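Class I phosphodiesterase PDEB1 (Leishmania major, PDB 2R8Q) belongs to the class I cyclic nucleotide phosphodiesterases, its all-helical catalytic domain holding zinc and magnesium ions beside a pocket occupied by 3-isobutyl-1-methylxanthine. Local coordinates at residues Ser224-Leu229 and Gly323-Gly328; Ile250-Val255 and Gly315-Asp320; Glu274-Gln279 and Pro292-Ser297. All coordinates share one frame; numbering follows the deposited sequence.

Contact 1: Ser224-Leu229 and Gly323-Gly328; sequences SRFTEL and GNLFHG
Phe226 reaches out from its helix and lays its ring against three consecutive residues, Asn324, Leu325 and Phe326, where helix 302-324 gives out. Apolar contact with the aliphatic partners comes first. Phe226 CZ, at the far end of the ring, meets Leu325 CB at 3.7 Å, while its CE1 lies 3.9 Å from Leu325 CD2. On the other side of CZ, Phe226 CE2 approaches Asn324 CB at 4.1 Å, so the amide residue contributes its methylene. Leu229, one turn further along the helix, adds a looser methyl contact from CD2 to Leu325 CD2 at 4.4 Å. Phe226 owes its reach to a CG trans to the backbone N (chi1 170°), which carries the ring across to the other segment.

The aromatic pair adds a further apolar contact, Phe226 CE1 to Phe326 CZ at 4.1 Å, with centroids 5.7 Å apart and planes inclined at 42°. No hydrogen bond crosses between the segments; the contact rests on side-chain packing, with Leu325 already out of helical geometry and Phe326 at the centre of an inverse gamma turn.

Helix 239-254 lies against both sides, since Phe226 also touches Thr248 and Phe326 touches Val245. Ile321 of helix 302-324 reaches both rings, and Leu124 from a loop packs on Leu325 and Phe326, leaving the contact buried where helix 219-232 meets the C-terminal end of helix 302-324.

Contact 2: Ile250-Val255 and Gly315-Asp320; sequences IKAGDV and GKFFRD. With ZN (zinc ion), chain C.
Phe317 and Phe318 carry this helix-to-helix contact, two successive aromatic residues received by Lys251, Ala252 and Val255. Phe317 comes first along its helix. With CG trans to the backbone N (chi1 -175°), its ring is directed at the facing helix, and Ala252 CA sits at the ring edge, in plane, 3.7 Å from Phe317 CE2. The Lys251 and Phe317 side chains cross at about a right angle, with Lys251 CE 3.9 Å from Phe317 CZ. Bent at chi3 and chi4, the lysine chain leaves NZ long from the ring, at most a weak cation-pi attraction; NZ is hydrogen-bonded to His219, whose own ring also meets Phe317.

Phe318 follows and turns its edge to the backbone. Ala252 O lies near the ring plane, 3.3 Å from Phe318 CZ, and Val255 O is similarly placed, 3.7 Å from Phe318 CE1. The side chains join in, with Val255 CG2 3.9 Å from the same CE1 and Ala252 CB 4.0 Å from Phe318 CZ. That valine methyl also reaches Phe317, bridging the two rings.

The axes of helix segments 250-254 and 315-320 come within 10.9 Å at 138°, with the two phenylalanine rings between them. Behind the interface, Asp254 OD1 binds the zinc ion at 2.2 Å. His104, His140 and Asp141 complete the protein ligands, and two waters are also bound, giving the histidine-aspartate metal site characteristic of the HD-type phosphodiesterase fold.

Contact 3: Glu274-Gln279 and Pro292-Ser297; sequences EEFYRQ and PMFDRS. With IBM (3-isobutyl-1-methylxanthine), chain E.
The pocket for 3-isobutyl-1-methylxanthine has part of its wall here, where Phe276 of helix 262-285 and Met293 of the following loop come together in a Met-aromatic contact. Met293 SD approaches Phe276 CE2 obliquely at 3.6 Å, and both side chains touch C8 of the ligand, which lies at the edge of the Phe276 ring. Over one face of that ring comes Phe294, its CE2 3.6 Å from Phe276 CD1; the two planes are inclined by 31°. Gln279 lays its amide obliquely beside the Phe294 ring, OE1 nearest CE2, and is held by Asn148 and Glu283.

Arg296 wraps around Tyr277. Its CA stands 3.7 Å from the ring centroid, a CH-pi contact almost on the normal, while one face of the guanidinium covers Tyr277 CB. A bend at chi3 (-59°) turns the arginine end toward Glu274, which it grips end-on: Arg296 NH1 donates to the syn lone pair of Glu274 OE1 at 3.1 Å, nearly straight at 171°. NH2 has a second acidic partner in Asp281. Glu274 OE2 takes two donors, Arg296 NH2 on the syn side but well above the carboxylate plane, at 3.1 Å, and Arg278 NE at its anti lone pair, 2.8 Å away.

Overall arrangement
Followed from the N terminus, the chain first enters contact 1 on helix 219-232, then contact 2 on the next helix, 239-254, and contact 3 on helix 262-285. Contact 3 closes first, within a short excursion from that helix into the loop after it. Helix 302-324 then closes contact 2 and, at its end, contact 1. The three loops are therefore concentric, with 3 innermost and 1 outermost, and none cross. Contacts 1 and 2 touch through Phe226 and Asp320, their centres about 11 Å apart, binding helices 219-232 and 239-254 to one shared helix. Contact 3 stands apart, its centre about 23 Å from that of contact 2, across the ligand pocket.

Contact 1: Ser224-Leu229 and Gly323-Gly328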
loop_
_atom_site.group_PDB
_atom_site.type_symbol
_atom_site.label_atom_id
_atom_site.label_comp_id
_atom_site.label_asym_id
_atom_site.label_seq_id
_atom_site.Cartn_x
_atom_site.Cartn_y
_atom_site.Cartn_z
ATOM N N SER A 224 -13.911 10.537 21.664
ATOM C CA SER A 224 -14.454 9.738 22.760
ATOM C C SER A 224 -13.328 9.132 23.592
ATOM O O SER A 224 -13.350 9.192 24.822
ATOM C CB SER A 224 -15.338 8.616 22.206
ATOM O OG SER A 224 -15.755 7.725 23.233
ATOM N N ARG A 225 -12.346 8.541 22.916
ATOM C CA ARG A 225 -11.226 7.926 23.609
ATOM C C ARG A 225 -10.370 8.974 24.312
ATOM O O ARG A 225 -9.859 8.729 25.405
ATOM C CB ARG A 225 -10.395 7.087 22.629
ATOM C CG ARG A 225 -11.141 5.828 22.178
ATOM C CD ARG A 225 -10.326 4.927 21.261
ATOM N NE ARG A 225 -10.063 5.539 19.963
ATOM C CZ ARG A 225 -8.908 6.100 19.622
ATOM N NH1 ARG A 225 -7.902 6.124 20.486
ATOM N NH2 ARG A 225 -8.758 6.639 18.419
ATOM N N PHE A 226 -10.226 10.145 23.695
ATOM C CA PHE A 226 -9.449 11.221 24.306
ATOM C C PHE A 226 -10.136 11.672 25.590
ATOM O O PHE A 226 -9.483 11.923 26.603
ATOM C CB PHE A 226 -9.342 12.426 23.368
ATOM C CG PHE A 226 -8.754 13.646 24.027
ATOM C CD1 PHE A 226 -7.380 13.769 24.195
ATOM C CD2 PHE A 226 -9.583 14.645 24.530
ATOM C CE1 PHE A 226 -6.836 14.873 24.861
ATOM C CE2 PHE A 226 -9.050 15.749 25.196
ATOM C CZ PHE A 226 -7.676 15.861 25.361
ATOM N N THR A 227 -11.459 11.780 25.534
ATOM C CA THR A 227 -12.242 12.204 26.689
ATOM C C THR A 227 -12.119 11.200 27.834
ATOM O O THR A 227 -12.004 11.590 28.999
ATOM C CB THR A 227 -13.721 12.372 26.315
ATOM O OG1 THR A 227 -13.828 13.262 25.196
ATOM C CG2 THR A 227 -14.503 12.951 27.487
ATOM N N GLU A 228 -12.144 9.910 27.504
ATOM C CA GLU A 228 -12.014 8.873 28.524
ATOM C C GLU A 228 -10.635 8.999 29.170
ATOM O O GLU A 228 -10.476 8.763 30.367
ATOM C CB GLU A 228 -12.187 7.482 27.904
ATOM C CG GLU A 228 -12.079 6.317 28.891
ATOM C CD GLU A 228 -13.012 6.455 30.082
ATOM O OE1 GLU A 228 -14.161 6.905 29.894
ATOM O OE2 GLU A 228 -12.601 6.101 31.208
ATOM N N LEU A 229 -9.641 9.375 28.371
ATOM C CA LEU A 229 -8.286 9.556 28.879
ATOM C C LEU A 229 -8.318 10.643 29.951
ATOM O O LEU A 229 -7.704 10.511 31.009
ATOM C CB LEU A 229 -7.347 9.976 27.743
ATOM C CG LEU A 229 -5.953 10.471 28.136
ATOM C CD1 LEU A 229 -5.196 9.365 28.835
ATOM C CD2 LEU A 229 -5.203 10.935 26.895
ATOM N N GLY A 323 -9.842 22.288 27.002
ATOM C CA GLY A 323 -10.422 22.318 28.331
ATOM C C GLY A 323 -10.121 21.093 29.175
ATOM O O GLY A 323 -10.052 21.187 30.400
ATOM N N ASN A 324 -9.920 19.947 28.530
ATOM C CA ASN A 324 -9.664 18.710 29.261
ATOM C C ASN A 324 -8.210 18.289 29.455
ATOM O O ASN A 324 -7.929 17.431 30.293
ATOM C CB ASN A 324 -10.432 17.553 28.612
ATOM C CG ASN A 324 -11.932 17.666 28.811
ATOM O OD1 ASN A 324 -12.414 17.743 29.940
ATOM N ND2 ASN A 324 -12.677 17.672 27.712
ATOM N N LEU A 325 -7.283 18.869 28.697
ATOM C CA LEU A 325 -5.883 18.490 28.857
ATOM C C LEU A 325 -4.856 19.479 28.309
ATOM O O LEU A 325 -3.855 19.764 28.967
ATOM C CB LEU A 325 -5.644 17.110 28.230
ATOM C CG LEU A 325 -4.272 16.482 28.480
ATOM C CD1 LEU A 325 -4.065 16.255 29.972
ATOM C CD2 LEU A 325 -4.171 15.170 27.726
ATOM N N PHE A 326 -5.088 19.990 27.104
ATOM C CA PHE A 326 -4.151 20.934 26.495
ATOM C C PHE A 326 -4.497 22.364 26.899
ATOM O O PHE A 326 -4.841 23.192 26.054
ATOM C CB PHE A 326 -4.180 20.823 24.966
ATOM C CG PHE A 326 -3.953 19.428 24.443
ATOM C CD1 PHE A 326 -3.018 18.587 25.036
ATOM C CD2 PHE A 326 -4.655 18.967 23.336
ATOM C CE1 PHE A 326 -2.785 17.308 24.530
ATOM C CE2 PHE A 326 -4.426 17.692 22.824
ATOM C CZ PHE A 326 -3.490 16.862 23.423
ATOM N N HIS A 327 -4.385 22.654 28.191
ATOM C CA HIS A 327 -4.716 23.973 28.712
ATOM C C HIS A 327 -3.862 25.109 28.153
ATOM O O HIS A 327 -4.319 26.251 28.073
ATOM C CB HIS A 327 -4.638 23.950 30.241
ATOM C CG HIS A 327 -5.384 22.807 30.860
ATOM N ND1 HIS A 327 -4.751 21.685 31.353
ATOM C CD2 HIS A 327 -6.710 22.597 31.034
ATOM C CE1 HIS A 327 -5.657 20.835 31.805
ATOM N NE2 HIS A 327 -6.853 21.364 31.622
ATOM N N GLY A 328 -2.633 24.799 27.750
ATOM C CA GLY A 328 -1.758 25.824 27.211
ATOM C C GLY A 328 -2.105 26.294 25.807
ATOM O O GLY A 328 -1.484 27.228 25.294
#

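Contact 2: Ile250-Val255 and Gly315-Asp320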
loop_
_atom_site.group_PDB
_atom_site.type_symbol
_atom_site.label_atom_id
_atom_site.label_comp_id
_atom_site.label_asym_id
_atom_site.label_seq_id
_atom_site.Cartn_x
_atom_site.Cartn_y
_atom_site.Cartn_z
ATOM N N ILE A 250 -1.967 15.638 16.319
ATOM C CA ILE A 250 -1.908 15.713 14.864
ATOM C C ILE A 250 -3.299 15.970 14.296
ATOM O O ILE A 250 -3.440 16.654 13.283
ATOM C CB ILE A 250 -1.263 14.449 14.216
ATOM C CG1 ILE A 250 -0.994 14.736 12.732
ATOM C CG2 ILE A 250 -2.167 13.227 14.381
ATOM C CD1 ILE A 250 -0.050 13.752 12.052
ATOM N N LYS A 251 -4.331 15.452 14.958
ATOM C CA LYS A 251 -5.694 15.698 14.503
ATOM C C LYS A 251 -5.971 17.191 14.636
ATOM O O LYS A 251 -6.541 17.812 13.738
ATOM C CB LYS A 251 -6.706 14.916 15.343
ATOM C CG LYS A 251 -6.956 13.495 14.865
ATOM C CD LYS A 251 -8.076 12.829 15.658
ATOM C CE LYS A 251 -9.379 13.620 15.585
ATOM N NZ LYS A 251 -9.862 13.819 14.189
ATOM N N ALA A 252 -5.550 17.766 15.759
ATOM C CA ALA A 252 -5.748 19.190 16.013
ATOM C C ALA A 252 -5.039 20.021 14.948
ATOM O O ALA A 252 -5.615 20.953 14.392
ATOM C CB ALA A 252 -5.218 19.559 17.400
ATOM N N GLY A 253 -3.785 19.686 14.667
ATOM C CA GLY A 253 -3.055 20.427 13.658
ATOM C C GLY A 253 -3.727 20.314 12.301
ATOM O O GLY A 253 -3.770 21.269 11.530
ATOM N N ASP A 254 -4.267 19.135 12.014
ATOM C CA ASP A 254 -4.924 18.881 10.741
ATOM C C ASP A 254 -6.169 19.748 10.521
ATOM O O ASP A 254 -6.455 20.147 9.389
ATOM C CB ASP A 254 -5.278 17.393 10.648
ATOM C CG ASP A 254 -5.241 16.871 9.228
ATOM O OD1 ASP A 254 -4.624 17.520 8.351
ATOM O OD2 ASP A 254 -5.823 15.790 8.992
ATOM N N VAL A 255 -6.900 20.056 11.591
ATOM C CA VAL A 255 -8.096 20.895 11.468
ATOM C C VAL A 255 -7.897 22.267 12.108
ATOM O O VAL A 255 -8.858 22.921 12.520
ATOM C CB VAL A 255 -9.341 20.220 12.103
ATOM C CG1 VAL A 255 -9.644 18.918 11.380
ATOM C CG2 VAL A 255 -9.120 19.972 13.589
ATOM N N GLY A 315 -14.834 23.434 16.205
ATOM C CA GLY A 315 -15.103 24.220 17.396
ATOM C C GLY A 315 -15.154 23.398 18.667
ATOM O O GLY A 315 -14.408 23.660 19.615
ATOM N N LYS A 316 -16.035 22.403 18.696
ATOM C CA LYS A 316 -16.165 21.550 19.868
ATOM C C LYS A 316 -14.875 20.781 20.123
ATOM O O LYS A 316 -14.471 20.599 21.271
ATOM C CB LYS A 316 -17.316 20.555 19.696
ATOM C CG LYS A 316 -17.437 19.576 20.860
ATOM C CD LYS A 316 -18.531 18.544 20.641
ATOM C CE LYS A 316 -18.570 17.547 21.789
ATOM N NZ LYS A 316 -19.611 16.499 21.590
ATOM N N PHE A 317 -14.227 20.334 19.052
ATOM C CA PHE A 317 -12.990 19.573 19.197
ATOM C C PHE A 317 -11.937 20.351 19.975
ATOM O O PHE A 317 -11.368 19.836 20.936
ATOM C CB PHE A 317 -12.424 19.176 17.828
ATOM C CG PHE A 317 -11.218 18.276 17.913
ATOM C CD1 PHE A 317 -11.326 16.997 18.452
ATOM C CD2 PHE A 317 -9.974 18.710 17.465
ATOM C CE1 PHE A 317 -10.212 16.162 18.545
ATOM C CE2 PHE A 317 -8.853 17.882 17.552
ATOM C CZ PHE A 317 -8.974 16.607 18.095
ATOM N N PHE A 318 -11.665 21.586 19.568
ATOM C CA PHE A 318 -10.663 22.373 20.279
ATOM C C PHE A 318 -11.100 22.729 21.696
ATOM O O PHE A 318 -10.303 22.674 22.629
ATOM C CB PHE A 318 -10.303 23.645 19.499
ATOM C CG PHE A 318 -9.248 23.427 18.447
ATOM C CD1 PHE A 318 -9.600 23.094 17.142
ATOM C CD2 PHE A 318 -7.900 23.504 18.779
ATOM C CE1 PHE A 318 -8.618 22.837 16.181
ATOM C CE2 PHE A 318 -6.909 23.249 17.828
ATOM C CZ PHE A 318 -7.269 22.914 16.527
ATOM N N ARG A 319 -12.367 23.092 21.863
ATOM C CA ARG A 319 -12.867 23.433 23.187
ATOM C C ARG A 319 -12.695 22.240 24.125
ATOM O O ARG A 319 -12.277 22.393 25.274
ATOM C CB ARG A 319 -14.342 23.837 23.095
ATOM C CG ARG A 319 -14.550 25.112 22.292
ATOM C CD ARG A 319 -15.952 25.203 21.716
ATOM N NE ARG A 319 -16.072 26.316 20.779
ATOM C CZ ARG A 319 -17.051 26.441 19.889
ATOM N NH1 ARG A 319 -18.000 25.518 19.812
ATOM N NH2 ARG A 319 -17.082 27.490 19.077
ATOM N N ASP A 320 -12.995 21.051 23.617
ATOM C CA ASP A 320 -12.884 19.827 24.403
ATOM C C ASP A 320 -11.457 19.425 24.752
ATOM O O ASP A 320 -11.155 19.148 25.912
ATOM C CB ASP A 320 -13.570 18.673 23.671
ATOM C CG ASP A 320 -15.066 18.647 23.898
ATOM O OD1 ASP A 320 -15.656 19.725 24.119
ATOM O OD2 ASP A 320 -15.655 17.548 23.844
HETATM ZN ZN ZN C . -3.918 16.745 6.412
HETATM O O HOH W 1 -5.081 14.984 6.858
HETATM O O HOH W 2 -6.023 17.298 5.700
#

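Contact 3: Glu274-Gln279 and Pro292-Ser297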
loop_
_atom_site.group_PDB
_atom_site.type_symbol
_atom_site.label_atom_id
_atom_site.label_comp_id
_atom_site.label_asym_id
_atom_site.label_seq_id
_atom_site.Cartn_x
_atom_site.Cartn_y
_atom_site.Cartn_z
ATOM N N GLU A 274 -12.009 25.260 -2.948
ATOM C CA GLU A 274 -11.701 24.973 -4.342
ATOM C C GLU A 274 -11.375 23.501 -4.559
ATOM O O GLU A 274 -11.736 22.934 -5.590
ATOM C CB GLU A 274 -10.540 25.839 -4.832
ATOM C CG GLU A 274 -10.135 25.589 -6.290
ATOM C CD GLU A 274 -11.300 25.681 -7.276
ATOM O OE1 GLU A 274 -12.249 26.454 -7.029
ATOM O OE2 GLU A 274 -11.255 24.985 -8.313
ATOM N N GLU A 275 -10.699 22.870 -3.601
ATOM C CA GLU A 275 -10.385 21.457 -3.774
ATOM C C GLU A 275 -11.678 20.641 -3.746
ATOM O O GLU A 275 -11.859 19.719 -4.547
ATOM C CB GLU A 275 -9.430 20.953 -2.684
ATOM C CG GLU A 275 -9.072 19.480 -2.868
ATOM C CD GLU A 275 -7.880 19.042 -2.042
ATOM O OE1 GLU A 275 -6.806 19.671 -2.162
ATOM O OE2 GLU A 275 -8.014 18.061 -1.285
ATOM N N PHE A 276 -12.570 20.985 -2.821
ATOM C CA PHE A 276 -13.850 20.296 -2.708
ATOM C C PHE A 276 -14.645 20.451 -4.007
ATOM O O PHE A 276 -15.208 19.481 -4.520
ATOM C CB PHE A 276 -14.670 20.864 -1.540
ATOM C CG PHE A 276 -14.237 20.380 -0.179
ATOM C CD1 PHE A 276 -13.191 19.473 -0.029
ATOM C CD2 PHE A 276 -14.896 20.830 0.960
ATOM C CE1 PHE A 276 -12.809 19.023 1.236
ATOM C CE2 PHE A 276 -14.522 20.387 2.226
ATOM C CZ PHE A 276 -13.476 19.481 2.364
ATOM N N TYR A 277 -14.693 21.670 -4.537
ATOM C CA TYR A 277 -15.422 21.918 -5.778
ATOM C C TYR A 277 -14.865 21.079 -6.923
ATOM O O TYR A 277 -15.612 20.611 -7.781
ATOM C CB TYR A 277 -15.361 23.401 -6.158
ATOM C CG TYR A 277 -16.254 24.307 -5.337
ATOM C CD1 TYR A 277 -16.184 25.690 -5.482
ATOM C CD2 TYR A 277 -17.174 23.786 -4.429
ATOM C CE1 TYR A 277 -17.006 26.535 -4.744
ATOM C CE2 TYR A 277 -18.004 24.624 -3.685
ATOM C CZ TYR A 277 -17.912 25.996 -3.849
ATOM O OH TYR A 277 -18.729 26.827 -3.116
ATOM N N ARG A 278 -13.551 20.883 -6.944
ATOM C CA ARG A 278 -12.967 20.085 -8.011
ATOM C C ARG A 278 -13.352 18.620 -7.847
ATOM O O ARG A 278 -13.499 17.905 -8.838
ATOM C CB ARG A 278 -11.447 20.265 -8.054
ATOM C CG ARG A 278 -11.045 21.672 -8.463
ATOM C CD ARG A 278 -9.553 21.819 -8.696
ATOM N NE ARG A 278 -9.207 23.217 -8.928
ATOM C CZ ARG A 278 -7.986 23.654 -9.216
ATOM N NH1 ARG A 278 -6.977 22.799 -9.311
ATOM N NH2 ARG A 278 -7.776 24.949 -9.404
ATOM N N GLN A 279 -13.512 18.164 -6.606
ATOM C CA GLN A 279 -13.931 16.780 -6.402
ATOM C C GLN A 279 -15.360 16.675 -6.915
ATOM O O GLN A 279 -15.732 15.692 -7.550
ATOM C CB GLN A 279 -13.907 16.379 -4.923
ATOM C CG GLN A 279 -14.479 14.975 -4.708
ATOM C CD GLN A 279 -14.395 14.487 -3.276
ATOM O OE1 GLN A 279 -13.443 14.788 -2.560
ATOM N NE2 GLN A 279 -15.388 13.707 -2.858
ATOM N N PRO A 292 -23.701 19.058 -1.257
ATOM C CA PRO A 292 -23.688 20.522 -1.345
ATOM C C PRO A 292 -22.326 21.184 -1.170
ATOM O O PRO A 292 -21.964 22.082 -1.928
ATOM C CB PRO A 292 -24.668 20.935 -0.249
ATOM C CG PRO A 292 -25.662 19.833 -0.274
ATOM C CD PRO A 292 -24.784 18.602 -0.368
ATOM N N MET A 293 -21.586 20.726 -0.168
ATOM C CA MET A 293 -20.268 21.257 0.157
ATOM C C MET A 293 -19.259 21.143 -0.987
ATOM O O MET A 293 -18.263 21.872 -1.024
ATOM C CB MET A 293 -19.735 20.527 1.393
ATOM C CG MET A 293 -18.417 21.040 1.929
ATOM S SD MET A 293 -17.889 20.061 3.345
ATOM C CE MET A 293 -18.723 20.920 4.681
ATOM N N PHE A 294 -19.524 20.239 -1.925
ATOM C CA PHE A 294 -18.621 20.029 -3.052
ATOM C C PHE A 294 -19.202 20.530 -4.369
ATOM O O PHE A 294 -18.595 20.351 -5.427
ATOM C CB PHE A 294 -18.295 18.537 -3.193
ATOM C CG PHE A 294 -17.689 17.925 -1.963
ATOM C CD1 PHE A 294 -18.466 17.677 -0.835
ATOM C CD2 PHE A 294 -16.337 17.603 -1.927
ATOM C CE1 PHE A 294 -17.904 17.118 0.311
ATOM C CE2 PHE A 294 -15.766 17.043 -0.785
ATOM C CZ PHE A 294 -16.550 16.802 0.335
ATOM N N ASP A 295 -20.368 21.167 -4.302
ATOM C CA ASP A 295 -21.039 21.655 -5.500
ATOM C C ASP A 295 -20.743 23.113 -5.829
ATOM O O ASP A 295 -21.257 24.032 -5.189
ATOM C CB ASP A 295 -22.547 21.462 -5.364
ATOM C CG ASP A 295 -23.244 21.421 -6.705
ATOM O OD1 ASP A 295 -22.784 22.118 -7.631
ATOM O OD2 ASP A 295 -24.257 20.699 -6.830
ATOM N N ARG A 296 -19.918 23.305 -6.851
ATOM C CA ARG A 296 -19.512 24.624 -7.314
ATOM C C ARG A 296 -20.704 25.440 -7.814
ATOM O O ARG A 296 -20.760 26.658 -7.632
ATOM C CB ARG A 296 -18.494 24.452 -8.445
ATOM C CG ARG A 296 -17.894 25.728 -8.993
ATOM C CD ARG A 296 -17.115 25.435 -10.268
ATOM N NE ARG A 296 -16.031 24.473 -10.065
ATOM C CZ ARG A 296 -14.910 24.736 -9.403
ATOM N NH1 ARG A 296 -14.718 25.937 -8.869
ATOM N NH2 ARG A 296 -13.974 23.802 -9.279
ATOM N N SER A 297 -21.660 24.750 -8.430
ATOM C CA SER A 297 -22.846 25.385 -9.000
ATOM C C SER A 297 -23.822 26.027 -8.019
ATOM O O SER A 297 -24.652 26.844 -8.419
ATOM C CB SER A 297 -23.598 24.375 -9.870
ATOM O OG SER A 297 -22.762 23.888 -10.906
HETATM N N9 IBM E . -13.806 19.897 6.142
HETATM C C8 IBM E . -14.993 20.528 5.859
HETATM N N7 IBM E . -14.911 21.835 5.870
HETATM C C5 IBM E . -13.582 22.080 6.182
HETATM C C4 IBM E . -12.890 20.901 6.352
HETATM N N3 IBM E . -11.583 20.753 6.660
HETATM C C2 IBM E . -10.899 21.925 6.817
HETATM N N1 IBM E . -11.519 23.169 6.663
HETATM C C6 IBM E . -12.854 23.248 6.346
HETATM O O6 IBM E . -13.397 24.333 6.207
HETATM O O2 IBM E . -9.707 21.885 7.103
HETATM C C10 IBM E . -10.746 24.390 6.840
HETATM C C11 IBM E . -10.957 19.449 6.806
HETATM C C12 IBM E . -10.961 18.734 5.452
HETATM C C13 IBM E . -9.694 19.049 4.669
HETATM C C14 IBM E . -11.127 17.232 5.635
#